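Local structure of O-methyltransferase (Burkholderia thailandensis, 3MCZ) at residues Ala301-Ser304 against Leu305-Val309; Asp256-His259 against Tyr260-Ala263; Phe140-Glu143 against Ser144-His148; Asp123-Pro126 against Arg127-Glu130. The protein probably transfers the methyl group of S-adenosylmethionine to a hydroxyl oxygen of a still unidentified substrate, working as a dimer. All coordinates share one frame; numbering follows the deposited sequence.

Contact 1: residues Ala301-Ser304 against Leu305-Val309; sequences ADFS and LHMMV
The F303 ring and the selenomethionine M307 lie side by side, one helical turn apart. M307 CG sits over one ring face, offset toward the rim, 3.9 Å from the ring centroid, as a CH-pi contact. M307 SE follows obliquely, 4.5 Å from the same centroid, which makes this a Met-aromatic pair. The bend of M307 at chi2, -53°, sets SE beside the ring.

Four consecutive backbone bonds pin the turn. L305 N gives its hydrogen to A301 O, H306 N to D302 O at 2.9 Å, M307 N to F303 O and M308 N to S304 O. Each is an i to i+4 bond, the pattern of an alpha-helix, here most of helix 298-310 in what is, judged by family, the O-methyltransferase domain. The same helix meets the second subunit along one flank, where L305 packs on I40 and A301 on A82 of that chain.

The polar side chains find partners too. D302 OD2 accepts a hydrogen bond from a water at 3.0 Å, and H306 ND1 lies 3.0 Å from that water, which lies at the imidazole edge, in the ring plane. The water thus bridges two groups whose own atoms, D302 OD2 and H306 ND1, stay 5.1 Å apart. The main partners of the D302 carboxylate are on the second subunit: R36 forms a salt bridge to OD2, and Q37 a hydrogen bond to OD1. S304 OG is hydrogen-bonded to the backbone N of L316.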
loop_
_atom_site.group_PDB
_atom_site.type_symbol
_atom_site.label_atom_id
_atom_site.label_comp_id
_atom_site.label_asym_id
_atom_site.label_seq_id
_atom_site.Cartn_x
_atom_site.Cartn_y
_atom_site.Cartn_z
ATOM N N ALA A 301 17.349 1.542 -3.278
ATOM C CA ALA A 301 17.300 1.582 -1.816
ATOM C C ALA A 301 16.063 0.854 -1.275
ATOM O O ALA A 301 16.145 0.135 -0.271
ATOM C CB ALA A 301 17.312 3.026 -1.314
ATOM N N ASP A 302 14.958 1.014 -1.989
ATOM C CA ASP A 302 13.723 0.304 -1.654
ATOM C C ASP A 302 13.948 -1.179 -1.784
ATOM O O ASP A 302 13.553 -1.940 -0.917
ATOM C CB ASP A 302 12.566 0.728 -2.557
ATOM C CG ASP A 302 11.310 -0.099 -2.307
ATOM O OD1 ASP A 302 10.864 -0.109 -1.141
ATOM O OD2 ASP A 302 10.836 -0.793 -3.237
ATOM N N PHE A 303 14.579 -1.603 -2.870
ATOM C CA PHE A 303 14.842 -3.034 -3.080
ATOM C C PHE A 303 15.738 -3.607 -1.976
ATOM O O PHE A 303 15.474 -4.693 -1.503
ATOM C CB PHE A 303 15.509 -3.269 -4.420
ATOM C CG PHE A 303 15.678 -4.704 -4.747
ATOM C CD1 PHE A 303 14.574 -5.456 -5.145
ATOM C CD2 PHE A 303 16.914 -5.320 -4.686
ATOM C CE1 PHE A 303 14.720 -6.799 -5.502
ATOM C CE2 PHE A 303 17.038 -6.686 -5.015
ATOM C CZ PHE A 303 15.940 -7.392 -5.415
ATOM N N SER A 304 16.788 -2.872 -1.587
ATOM C CA SER A 304 17.653 -3.315 -0.483
ATOM C C SER A 304 16.866 -3.587 0.788
ATOM O O SER A 304 17.048 -4.625 1.440
ATOM C CB SER A 304 18.749 -2.302 -0.182
ATOM O OG SER A 304 19.807 -2.938 0.505
ATOM N N LEU A 305 15.981 -2.657 1.139
ATOM C CA LEU A 305 15.124 -2.837 2.290
ATOM C C LEU A 305 14.145 -4.004 2.131
ATOM O O LEU A 305 13.882 -4.737 3.092
ATOM C CB LEU A 305 14.376 -1.516 2.597
ATOM C CG LEU A 305 13.505 -1.524 3.880
ATOM C CD1 LEU A 305 14.406 -1.682 5.135
ATOM C CD2 LEU A 305 12.629 -0.285 3.979
ATOM N N HIS A 306 13.558 -4.146 0.942
ATOM C CA HIS A 306 12.673 -5.264 0.624
ATOM C C HIS A 306 13.382 -6.596 0.924
ATOM O O HIS A 306 12.828 -7.499 1.567
ATOM C CB HIS A 306 12.266 -5.131 -0.838
ATOM C CG HIS A 306 11.109 -5.981 -1.257
ATOM N ND1 HIS A 306 10.457 -5.779 -2.454
ATOM C CD2 HIS A 306 10.476 -7.007 -0.651
ATOM C CE1 HIS A 306 9.479 -6.664 -2.573
ATOM N NE2 HIS A 306 9.480 -7.433 -1.497
HETATM N N MSE A 307 14.620 -6.707 0.498
HETATM C CA MSE A 307 15.375 -7.950 0.666
HETATM C C MSE A 307 15.735 -8.174 2.124
HETATM O O MSE A 307 15.694 -9.302 2.570
HETATM C CB MSE A 307 16.643 -7.945 -0.203
HETATM C CG MSE A 307 16.380 -7.993 -1.713
HETATM SE SE MSE A 307 15.227 -9.463 -2.275
HETATM C CE MSE A 307 15.867 -10.813 -1.053
HETATM N N MSE A 308 16.016 -7.100 2.862
HETATM C CA MSE A 308 16.225 -7.163 4.314
HETATM C C MSE A 308 14.969 -7.656 5.020
HETATM O O MSE A 308 15.046 -8.448 5.984
HETATM C CB MSE A 308 16.629 -5.770 4.840
HETATM C CG MSE A 308 17.107 -5.753 6.274
HETATM SE SE MSE A 308 16.752 -4.116 7.125
HETATM C CE MSE A 308 15.098 -4.560 7.636
ATOM N N VAL A 309 13.788 -7.231 4.560
ATOM C CA VAL A 309 12.579 -7.791 5.180
ATOM C C VAL A 309 12.470 -9.305 4.873
ATOM O O VAL A 309 12.085 -10.094 5.768
ATOM C CB VAL A 309 11.300 -7.025 4.785
ATOM C CG1 VAL A 309 10.026 -7.781 5.220
ATOM C CG2 VAL A 309 11.352 -5.596 5.384
HETATM O O HOH W 1 11.535 -3.524 -4.115
#

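Contact 2: residues Asp256-His259 against Tyr260-Ala263; sequences DCLH and YFDA
Y260 N donates a hydrogen bond to C257 O, 3.2 Å away and nearly straight at 171°. F261 N donates to L258 O at 3.1 Å, less straight. Both are i to i+3 bonds. They close a short 3-10 turn between strand 251-255 and helix 263-275 of the Rossmann-like domain. A water joins two side chains: it lies 3.1 Å from H259 NE2, in the imidazole plane, and 2.8 Å from Y260 OH.

The H259 and Y260 rings run alongside each other, pointing the same way. Their planes are 35° apart and the pair is oblique, with Y260 CE2 3.8 Å from H259 NE2. C257 O comes in the plane of the Y260 ring at its edge, 3.4 Å from CD2. F261 covers the other acceptor, its CB resting on L258 O. F303 meets the H259 ring edge-to-face, and M307 also packs on H259.

Hence each of the two carbonyls accepts an N-H from within the turn and has aromatic carbon at its side, and the shared water links imidazole and phenol and should limit how the imidazole can turn.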
loop_
_atom_site.group_PDB
_atom_site.type_symbol
_atom_site.label_atom_id
_atom_site.label_comp_id
_atom_site.label_asym_id
_atom_site.label_seq_id
_atom_site.Cartn_x
_atom_site.Cartn_y
_atom_site.Cartn_z
ATOM N N ASP A 256 20.781 -12.393 -10.229
ATOM C CA ASP A 256 19.748 -11.807 -9.368
ATOM C C ASP A 256 19.670 -12.582 -8.059
ATOM O O ASP A 256 18.569 -12.927 -7.621
ATOM C CB ASP A 256 18.409 -11.843 -10.133
ATOM C CG ASP A 256 17.340 -10.887 -9.595
ATOM O OD1 ASP A 256 17.658 -9.883 -8.919
ATOM O OD2 ASP A 256 16.145 -11.148 -9.913
ATOM N N CYS A 257 20.837 -12.832 -7.434
ATOM C CA CYS A 257 20.951 -13.620 -6.193
ATOM C C CYS A 257 21.979 -13.120 -5.181
ATOM O O CYS A 257 21.983 -13.574 -4.033
ATOM C CB CYS A 257 21.264 -15.084 -6.503
ATOM S SG CYS A 257 22.887 -15.299 -7.346
ATOM N N LEU A 258 22.867 -12.197 -5.563
ATOM C CA LEU A 258 23.869 -11.720 -4.597
ATOM C C LEU A 258 23.282 -10.975 -3.394
ATOM O O LEU A 258 23.918 -10.889 -2.312
ATOM C CB LEU A 258 24.952 -10.883 -5.296
ATOM C CG LEU A 258 26.034 -11.641 -6.099
ATOM C CD1 LEU A 258 26.907 -10.607 -6.799
ATOM C CD2 LEU A 258 26.895 -12.572 -5.241
ATOM N N HIS A 259 22.047 -10.494 -3.535
ATOM C CA HIS A 259 21.400 -9.780 -2.482
ATOM C C HIS A 259 20.869 -10.654 -1.325
ATOM O O HIS A 259 20.292 -10.113 -0.400
ATOM C CB HIS A 259 20.283 -8.897 -3.039
ATOM C CG HIS A 259 19.318 -9.636 -3.899
ATOM N ND1 HIS A 259 19.378 -9.611 -5.271
ATOM C CD2 HIS A 259 18.304 -10.472 -3.576
ATOM C CE1 HIS A 259 18.431 -10.389 -5.764
ATOM N NE2 HIS A 259 17.752 -10.911 -4.756
ATOM N N TYR A 260 21.062 -11.971 -1.395
ATOM C CA TYR A 260 20.840 -12.850 -0.250
ATOM C C TYR A 260 22.025 -12.923 0.704
ATOM O O TYR A 260 21.921 -13.512 1.775
ATOM C CB TYR A 260 20.511 -14.279 -0.723
ATOM C CG TYR A 260 19.138 -14.372 -1.313
ATOM C CD1 TYR A 260 18.030 -14.491 -0.505
ATOM C CD2 TYR A 260 18.956 -14.315 -2.692
ATOM C CE1 TYR A 260 16.768 -14.570 -1.046
ATOM C CE2 TYR A 260 17.711 -14.379 -3.246
ATOM C CZ TYR A 260 16.624 -14.518 -2.432
ATOM O OH TYR A 260 15.379 -14.588 -2.993
ATOM N N PHE A 261 23.142 -12.320 0.315
ATOM C CA PHE A 261 24.382 -12.443 1.055
ATOM C C PHE A 261 24.777 -11.105 1.672
ATOM O O PHE A 261 24.536 -10.065 1.056
ATOM C CB PHE A 261 25.463 -12.938 0.110
ATOM C CG PHE A 261 25.175 -14.282 -0.469
ATOM C CD1 PHE A 261 25.176 -15.422 0.348
ATOM C CD2 PHE A 261 24.817 -14.423 -1.798
ATOM C CE1 PHE A 261 24.872 -16.701 -0.196
ATOM C CE2 PHE A 261 24.517 -15.678 -2.342
ATOM C CZ PHE A 261 24.554 -16.819 -1.526
ATOM N N ASP A 262 25.365 -11.121 2.879
ATOM C CA ASP A 262 26.089 -9.921 3.355
ATOM C C ASP A 262 27.351 -9.668 2.511
ATOM O O ASP A 262 27.749 -10.505 1.717
ATOM C CB ASP A 262 26.368 -9.934 4.870
ATOM C CG ASP A 262 27.462 -10.884 5.312
ATOM O OD1 ASP A 262 28.292 -11.356 4.525
ATOM O OD2 ASP A 262 27.502 -11.130 6.536
ATOM N N ALA A 263 27.994 -8.534 2.699
ATOM C CA ALA A 263 29.133 -8.177 1.818
ATOM C C ALA A 263 30.280 -9.185 1.907
ATOM O O ALA A 263 30.917 -9.497 0.920
ATOM C CB ALA A 263 29.646 -6.711 2.108
HETATM O O HOH W 2 15.166 -12.624 -4.953
#

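Contact 3: residues Phe140-Glu143 against Ser144-His148; sequences FQQE and SRFAH
Q142 and F146, four residues apart, come to the same side of the turn with CG anti to the carbonyl carbon in both, chi1 near -70°. Q142 then runs extended and lies alongside the F146 ring. Its CB stands over one ring face, 4.2 Å from the centroid, in a CH-pi contact. Farther out, Q142 CG and NE2 both come 3.6 Å from F146 CZ, near the rim. The amide plane is turned 38° from the ring, so this is no flat stack. F156 of helix 150-172 meets the F146 ring and also touches Q142.

R145 leaves in another direction, CG anti to its N, and extended to NE. Its NH1 donates to a water at 3.2 Å. That water lies in the guanidinium plane and donates to F140 O at 2.8 Å. NE forms a salt bridge with D149, and NH2 a hydrogen bond to L120 O.

The backbone makes a single short turn, helix 142-145, with Q141 at the N-cap position. F146 N bonds to Q142 O at 3.0 Å, and R145 N adds a weak bond to the same oxygen. S144 N donates to Q141 O at 2.9 Å.

The side chains then tie this turn to its surroundings: E143 OE1 and OE2 are hydrogen-bonded to T311 OG1 and N312 N, S144 OG to L138 O, and Q141 NE2 to V309 O. The salt bridge, the L120 bond and the water together hold the R145 guanidinium at several points, which should keep its plane fixed, with D149 probably offsetting its charge.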
loop_
_atom_site.group_PDB
_atom_site.type_symbol
_atom_site.label_atom_id
_atom_site.label_comp_id
_atom_site.label_asym_id
_atom_site.label_seq_id
_atom_site.Cartn_x
_atom_site.Cartn_y
_atom_site.Cartn_z
ATOM N N PHE A 140 9.207 -15.571 10.327
ATOM C CA PHE A 140 8.445 -15.256 9.090
ATOM C C PHE A 140 9.277 -15.010 7.794
ATOM O O PHE A 140 8.734 -14.940 6.679
ATOM C CB PHE A 140 7.490 -14.081 9.361
ATOM C CG PHE A 140 8.171 -12.828 9.905
ATOM C CD1 PHE A 140 8.799 -11.954 9.053
ATOM C CD2 PHE A 140 8.194 -12.562 11.264
ATOM C CE1 PHE A 140 9.429 -10.803 9.554
ATOM C CE2 PHE A 140 8.812 -11.431 11.773
ATOM C CZ PHE A 140 9.430 -10.550 10.913
ATOM N N GLN A 141 10.602 -14.917 7.911
ATOM C CA GLN A 141 11.445 -14.691 6.752
ATOM C C GLN A 141 11.627 -15.970 5.903
ATOM O O GLN A 141 11.341 -17.093 6.368
ATOM C CB GLN A 141 12.797 -14.118 7.209
ATOM C CG GLN A 141 12.636 -12.731 7.886
ATOM C CD GLN A 141 13.950 -12.097 8.300
ATOM O OE1 GLN A 141 14.610 -12.564 9.252
ATOM N NE2 GLN A 141 14.345 -11.018 7.594
ATOM N N GLN A 142 12.097 -15.802 4.669
ATOM C CA GLN A 142 12.031 -16.872 3.653
ATOM C C GLN A 142 12.774 -18.154 4.016
ATOM O O GLN A 142 12.289 -19.271 3.750
ATOM C CB GLN A 142 12.534 -16.347 2.287
ATOM C CG GLN A 142 11.554 -15.364 1.677
ATOM C CD GLN A 142 11.959 -14.869 0.283
ATOM O OE1 GLN A 142 13.126 -14.974 -0.120
ATOM N NE2 GLN A 142 10.980 -14.346 -0.461
ATOM N N GLU A 143 13.940 -17.998 4.624
ATOM C CA GLU A 143 14.738 -19.149 5.018
ATOM C C GLU A 143 14.014 -20.011 6.076
ATOM O O GLU A 143 14.243 -21.226 6.125
ATOM C CB GLU A 143 16.174 -18.751 5.438
ATOM C CG GLU A 143 16.300 -17.709 6.564
ATOM C CD GLU A 143 16.352 -16.270 6.072
ATOM O OE1 GLU A 143 15.536 -15.932 5.179
ATOM O OE2 GLU A 143 17.204 -15.476 6.575
ATOM N N SER A 144 13.098 -19.412 6.849
ATOM C CA SER A 144 12.321 -20.129 7.895
ATOM C C SER A 144 10.956 -20.582 7.413
ATOM O O SER A 144 10.285 -21.395 8.090
ATOM C CB SER A 144 12.092 -19.214 9.116
ATOM O OG SER A 144 13.208 -18.355 9.369
ATOM N N ARG A 145 10.518 -20.013 6.288
ATOM C CA ARG A 145 9.146 -20.156 5.783
ATOM C C ARG A 145 9.014 -21.189 4.669
ATOM O O ARG A 145 8.061 -21.937 4.657
ATOM C CB ARG A 145 8.631 -18.813 5.274
ATOM C CG ARG A 145 7.211 -18.819 4.804
ATOM C CD ARG A 145 6.828 -17.462 4.276
ATOM N NE ARG A 145 5.367 -17.304 4.136
ATOM C CZ ARG A 145 4.776 -16.124 3.931
ATOM N NH1 ARG A 145 5.491 -14.999 3.854
ATOM N NH2 ARG A 145 3.469 -16.065 3.792
ATOM N N PHE A 146 9.942 -21.214 3.724
ATOM C CA PHE A 146 9.728 -22.041 2.522
ATOM C C PHE A 146 9.718 -23.579 2.704
ATOM O O PHE A 146 9.184 -24.290 1.828
ATOM C CB PHE A 146 10.669 -21.623 1.381
ATOM C CG PHE A 146 10.346 -20.265 0.766
ATOM C CD1 PHE A 146 9.191 -19.558 1.098
ATOM C CD2 PHE A 146 11.192 -19.725 -0.179
ATOM C CE1 PHE A 146 8.920 -18.314 0.531
ATOM C CE2 PHE A 146 10.928 -18.502 -0.759
ATOM C CZ PHE A 146 9.788 -17.782 -0.405
ATOM N N ALA A 147 10.239 -24.115 3.812
ATOM C CA ALA A 147 10.172 -25.579 4.010
ATOM C C ALA A 147 8.751 -26.073 4.290
ATOM O O ALA A 147 8.424 -27.206 3.955
ATOM C CB ALA A 147 11.137 -26.060 5.099
ATOM N N HIS A 148 7.901 -25.242 4.883
ATOM C CA HIS A 148 6.549 -25.671 5.252
ATOM C C HIS A 148 5.447 -24.956 4.454
ATOM O O HIS A 148 4.308 -25.469 4.342
ATOM C CB HIS A 148 6.324 -25.436 6.753
ATOM C CG HIS A 148 6.475 -24.003 7.182
ATOM N ND1 HIS A 148 5.444 -23.091 7.119
ATOM C CD2 HIS A 148 7.546 -23.328 7.664
ATOM C CE1 HIS A 148 5.871 -21.916 7.560
ATOM N NE2 HIS A 148 7.144 -22.033 7.896
HETATM O O HOH W 3 8.659 -14.510 3.903
#

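Contact 4: residues Asp123-Pro126 against Arg127-Glu130; sequences DNWP and RLGE
A 3-10 turn leads here into helix 128-132, with N124 and W125 meeting R127 and L128 across it. R127 N donates to N124 O at 2.9 Å, and L128 N to W125 O at 3.2 Å. Both are i to i+3 bonds.

The R127 side chain runs back past the turn. Its CD touches D123 O at 3.5 Å, and its CB touches N124 O. The guanidinium has partners at two of its edges. NH1 donates to a water at 3.0 Å, in the guanidinium plane. That water gives a hydrogen bond to N124 OD1 and a weak one to D123 O.

R127 occupies the N-cap position of the helix, and E130, three residues on, folds back to it. The grip is side-on: NE bonds to E130 OE2 at 2.9 Å and NH2 to OE1 at 3.0 Å, both at 163°. OE1 uses its syn lone pair, while OE2 is met from above the carboxylate plane. The bend at chi3, 77°, turns NE toward the acid. This salt bridge spans the first turn of the helix.

A second water bridges the backbone, donating to P126 O at 2.7 Å and accepting from G129 N. P126 O also bonds a glycerol, probably from the crystallisation liquor.

On the buried side, L128 CD1 approaches the W125 indole obliquely, and both residues pack on V309 of helix 298-310. The second subunit adds R36 against W125, Y43 against L128 and W122 against P126.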
loop_
_atom_site.group_PDB
_atom_site.type_symbol
_atom_site.label_atom_id
_atom_site.label_comp_id
_atom_site.label_asym_id
_atom_site.label_seq_id
_atom_site.Cartn_x
_atom_site.Cartn_y
_atom_site.Cartn_z
ATOM N N ASP A 123 1.615 -9.359 6.502
ATOM C CA ASP A 123 1.860 -9.359 7.937
ATOM C C ASP A 123 3.330 -9.175 8.326
ATOM O O ASP A 123 3.636 -8.949 9.498
ATOM C CB ASP A 123 1.325 -10.659 8.579
ATOM C CG ASP A 123 -0.161 -10.872 8.340
ATOM O OD1 ASP A 123 -0.866 -9.864 8.063
ATOM O OD2 ASP A 123 -0.627 -12.041 8.466
ATOM N N ASN A 124 4.256 -9.293 7.381
ATOM C CA ASN A 124 5.659 -9.175 7.741
ATOM C C ASN A 124 6.135 -7.719 7.877
ATOM O O ASN A 124 6.974 -7.400 8.722
ATOM C CB ASN A 124 6.496 -9.935 6.724
ATOM C CG ASN A 124 6.162 -11.424 6.714
ATOM O OD1 ASN A 124 5.463 -11.922 7.617
ATOM N ND2 ASN A 124 6.669 -12.138 5.728
ATOM N N TRP A 125 5.571 -6.849 7.032
ATOM C CA TRP A 125 6.005 -5.455 6.934
ATOM C C TRP A 125 5.824 -4.629 8.198
ATOM O O TRP A 125 6.746 -3.896 8.576
ATOM C CB TRP A 125 5.453 -4.807 5.623
ATOM C CG TRP A 125 6.324 -5.221 4.533
ATOM C CD1 TRP A 125 6.274 -6.390 3.849
ATOM C CD2 TRP A 125 7.500 -4.518 4.038
ATOM N NE1 TRP A 125 7.324 -6.462 2.954
ATOM C CE2 TRP A 125 8.102 -5.344 3.072
ATOM C CE3 TRP A 125 8.112 -3.294 4.349
ATOM C CZ2 TRP A 125 9.250 -4.967 2.366
ATOM C CZ3 TRP A 125 9.264 -2.919 3.649
ATOM C CH2 TRP A 125 9.826 -3.761 2.676
ATOM N N PRO A 126 4.708 -4.795 8.927
ATOM C CA PRO A 126 4.576 -4.104 10.188
ATOM C C PRO A 126 5.539 -4.615 11.263
ATOM O O PRO A 126 5.608 -4.033 12.339
ATOM C CB PRO A 126 3.127 -4.398 10.598
ATOM C CG PRO A 126 2.464 -4.711 9.370
ATOM C CD PRO A 126 3.462 -5.496 8.595
ATOM N N ARG A 127 6.288 -5.676 10.964
ATOM C CA ARG A 127 7.223 -6.223 11.944
ATOM C C ARG A 127 8.625 -5.767 11.674
ATOM O O ARG A 127 9.582 -6.354 12.203
ATOM C CB ARG A 127 7.107 -7.758 11.981
ATOM C CG ARG A 127 5.737 -8.195 12.397
ATOM C CD ARG A 127 5.536 -9.711 12.330
ATOM N NE ARG A 127 6.190 -10.302 13.487
ATOM C CZ ARG A 127 6.137 -11.583 13.850
ATOM N NH1 ARG A 127 5.459 -12.480 13.139
ATOM N NH2 ARG A 127 6.785 -11.952 14.946
ATOM N N LEU A 128 8.763 -4.676 10.906
ATOM C CA LEU A 128 10.039 -4.085 10.655
ATOM C C LEU A 128 10.882 -3.893 11.882
ATOM O O LEU A 128 12.090 -4.135 11.836
ATOM C CB LEU A 128 9.919 -2.722 9.981
ATOM C CG LEU A 128 10.112 -2.653 8.490
ATOM C CD1 LEU A 128 9.702 -1.264 7.981
ATOM C CD2 LEU A 128 11.631 -2.931 8.150
ATOM N N GLY A 129 10.280 -3.359 12.946
ATOM C CA GLY A 129 10.998 -3.082 14.199
ATOM C C GLY A 129 11.699 -4.310 14.759
ATOM O O GLY A 129 12.782 -4.206 15.310
ATOM N N GLU A 130 11.077 -5.480 14.632
ATOM C CA GLU A 130 11.685 -6.724 15.117
ATOM C C GLU A 130 12.868 -7.148 14.236
ATOM O O GLU A 130 13.880 -7.655 14.742
ATOM C CB GLU A 130 10.668 -7.883 15.134
ATOM C CG GLU A 130 9.503 -7.703 16.089
ATOM C CD GLU A 130 8.428 -8.778 15.887
ATOM O OE1 GLU A 130 8.736 -9.966 16.122
ATOM O OE2 GLU A 130 7.285 -8.435 15.469
HETATM O O HOH W 4 4.297 -12.219 10.356
HETATM O O HOH W 5 7.552 -2.775 13.753
#

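In the fold
Along the chain the order is contact 4, contact 3, contact 2, contact 1. Contact 1, on helix 298-310, touches the other three. Its centre lies about 11 Å from that of contact 2, 13 Å from contact 4 and 17 Å from contact 3. Contacts 2 and 4 are about 21 Å apart between centres and do not touch. Helix 298-310 lies against contact 2, which follows strand 251-255 of the mixed sheet, and against the turns at 123-130 and 140-148. Contacts 2 and 3 also touch, centres about 17 Å apart. Contacts 3 and 4 are about 15 Å apart, and F140 packs on N124 and R127. Contacts 1 and 4 also meet the second subunit, consistent with a dimeric methyltransferase.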